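Local coordinates for BepE protein (Bartonella henselae str. Houston-1, PDB 4YK3) that is a type IV secretion effector translocated through the VirB machinery, this chain being its BID domain, which probably serves as the secretion signal, at residues K56-E61 / E70-Q75. Residues are numbered along the deposited sequence; the frame is centred on the assembly and turned at random.
Sequences KEKMQE and EDLSRQ
Lys58 reaches from helix 56-64 toward helix 69-78, laying its aliphatic chain against Leu72 before its amine meets the amide of Gln75. The apolar part comes first: CD of Lys58 sits 3.8 Å from CD1 of Leu72. The other leucine methyl, CD2, lies near CB of Lys58 and also faces Met59, whose CG is 4.5 Å from it. With CG anti to the backbone N (chi1 171°), Leu72 sends both methyls into the space between the helices. The two segments run antiparallel at 151°, their axes 10.7 Å apart at closest approach, as successive helices within the BID fold, a four-helix bundle topped with a hook. Farther out, Lys58 NZ donates a hydrogen bond of 3.1 Å to OE1 of Gln75. It arrives in the carbonyl plane, on a lone pair, with a C=O...N angle of 124°, and the two side chains meet at about a right angle. A water accepts from the same NZ at 2.8 Å and from Gln75 NE2, making a second link between amine and amide; NE2 is also hydrogen-bonded to OG of Ser82. Because the lysine ammonium can only donate, it requires the oxygen at this end of the amide, with NE2 left to the water and the Ser82 hydroxyl. Beneath the polar bridge, Leu72 continues onto Leu113 of the long helix 97-129, while the end of Met59 leads away from helix 69-78, and its side chain packs on Val41 and Met42 of helix 32-49.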
loop_
_atom_site.group_PDB
_atom_site.type_symbol
_atom_site.label_atom_id
_atom_site.label_comp_id
_atom_site.label_asym_id
_atom_site.label_seq_id
_atom_site.Cartn_x
_atom_site.Cartn_y
_atom_site.Cartn_z
ATOM N N LYS A 56 6.012 -0.989 4.428
ATOM C CA LYS A 56 6.209 0.447 4.631
ATOM C C LYS A 56 7.276 1.044 3.712
ATOM O O LYS A 56 7.048 2.080 3.056
ATOM C CB LYS A 56 6.561 0.736 6.083
ATOM C CG LYS A 56 5.347 0.740 6.995
ATOM C CD LYS A 56 5.720 1.363 8.315
ATOM C CE LYS A 56 6.358 2.701 8.083
ATOM N NZ LYS A 56 6.549 3.447 9.363
ATOM N N GLU A 57 8.420 0.380 3.659
ATOM C CA GLU A 57 9.533 0.818 2.826
ATOM C C GLU A 57 9.148 0.890 1.343
ATOM O O GLU A 57 9.413 1.889 0.664
ATOM C CB GLU A 57 10.718 -0.123 3.021
ATOM C CG GLU A 57 12.000 0.298 2.332
ATOM C CD GLU A 57 13.203 -0.465 2.863
ATOM O OE1 GLU A 57 13.225 -1.711 2.749
ATOM O OE2 GLU A 57 14.112 0.186 3.420
ATOM N N LYS A 58 8.502 -0.159 0.845
ATOM C CA LYS A 58 8.127 -0.209 -0.556
ATOM C C LYS A 58 7.070 0.843 -0.900
ATOM O O LYS A 58 7.046 1.345 -2.014
ATOM C CB LYS A 58 7.629 -1.603 -0.937
ATOM C CG LYS A 58 8.743 -2.652 -1.014
ATOM C CD LYS A 58 8.466 -3.711 -2.072
ATOM C CE LYS A 58 9.618 -4.705 -2.172
ATOM N NZ LYS A 58 9.477 -5.634 -3.333
ATOM N N MET A 59 6.194 1.167 0.044
ATOM C CA MET A 59 5.204 2.199 -0.206
ATOM C C MET A 59 5.884 3.564 -0.305
ATOM O O MET A 59 5.468 4.403 -1.101
ATOM C CB MET A 59 4.122 2.204 0.875
ATOM C CG MET A 59 3.055 1.134 0.664
ATOM S SD MET A 59 1.656 1.386 1.755
ATOM C CE MET A 59 2.387 1.047 3.379
ATOM N N GLN A 60 6.934 3.771 0.489
ATOM C CA GLN A 60 7.717 5.001 0.393
ATOM C C GLN A 60 8.412 5.041 -0.954
ATOM O O GLN A 60 8.486 6.090 -1.591
ATOM C CB GLN A 60 8.745 5.114 1.521
ATOM C CG GLN A 60 8.143 5.406 2.889
ATOM C CD GLN A 60 7.375 6.716 2.922
ATOM O OE1 GLN A 60 7.941 7.789 2.695
ATOM N NE2 GLN A 60 6.074 6.632 3.192
ATOM N N GLU A 61 8.900 3.891 -1.402
ATOM C CA GLU A 61 9.614 3.831 -2.671
ATOM C C GLU A 61 8.694 4.182 -3.825
ATOM O O GLU A 61 9.102 4.848 -4.777
ATOM C CB GLU A 61 10.234 2.450 -2.877
ATOM C CG GLU A 61 11.554 2.299 -2.127
ATOM C CD GLU A 61 12.004 0.856 -1.967
ATOM O OE1 GLU A 61 11.320 -0.058 -2.485
ATOM O OE2 GLU A 61 13.049 0.646 -1.317
ATOM N N GLU A 70 2.346 -0.320 -9.785
ATOM C CA GLU A 70 1.653 -1.456 -10.386
ATOM C C GLU A 70 2.395 -2.747 -10.049
ATOM O O GLU A 70 1.779 -3.752 -9.729
ATOM C CB GLU A 70 1.519 -1.295 -11.905
ATOM C CG GLU A 70 0.407 -2.148 -12.491
ATOM C CD GLU A 70 0.162 -1.891 -13.979
ATOM O OE1 GLU A 70 0.156 -0.710 -14.398
ATOM O OE2 GLU A 70 -0.037 -2.876 -14.729
ATOM N N ASP A 71 3.721 -2.703 -10.100
ATOM C CA ASP A 71 4.523 -3.870 -9.788
ATOM C C ASP A 71 4.301 -4.317 -8.351
ATOM O O ASP A 71 4.066 -5.496 -8.095
ATOM C CB ASP A 71 5.998 -3.585 -10.027
ATOM C CG ASP A 71 6.324 -3.450 -11.496
ATOM O OD1 ASP A 71 5.683 -4.157 -12.301
ATOM O OD2 ASP A 71 7.213 -2.640 -11.844
ATOM N N LEU A 72 4.379 -3.377 -7.417
ATOM C CA LEU A 72 4.174 -3.693 -6.012
ATOM C C LEU A 72 2.795 -4.343 -5.817
ATOM O O LEU A 72 2.650 -5.340 -5.117
ATOM C CB LEU A 72 4.301 -2.435 -5.158
ATOM C CG LEU A 72 3.880 -2.621 -3.707
ATOM C CD1 LEU A 72 4.758 -3.703 -3.049
ATOM C CD2 LEU A 72 3.966 -1.292 -2.967
ATOM N N SER A 73 1.794 -3.791 -6.481
ATOM C CA SER A 73 0.453 -4.337 -6.381
ATOM C C SER A 73 0.374 -5.788 -6.864
ATOM O O SER A 73 -0.215 -6.634 -6.195
ATOM C CB SER A 73 -0.519 -3.473 -7.171
ATOM O OG SER A 73 -1.720 -3.338 -6.448
ATOM N N ARG A 74 0.959 -6.075 -8.024
ATOM C CA ARG A 74 0.877 -7.414 -8.573
ATOM C C ARG A 74 1.662 -8.389 -7.693
ATOM O O ARG A 74 1.188 -9.490 -7.417
ATOM C CB ARG A 74 1.383 -7.451 -10.015
ATOM N N GLN A 75 2.834 -7.976 -7.223
ATOM C CA GLN A 75 3.667 -8.876 -6.432
ATOM C C GLN A 75 2.901 -9.354 -5.195
ATOM O O GLN A 75 2.881 -10.548 -4.879
ATOM C CB GLN A 75 4.981 -8.210 -6.010
ATOM C CG GLN A 75 5.815 -9.108 -5.075
ATOM C CD GLN A 75 7.074 -8.447 -4.525
ATOM O OE1 GLN A 75 7.341 -7.270 -4.781
ATOM N NE2 GLN A 75 7.856 -9.211 -3.752
HETATM O O HOH W 1 10.170 -7.986 -2.078
#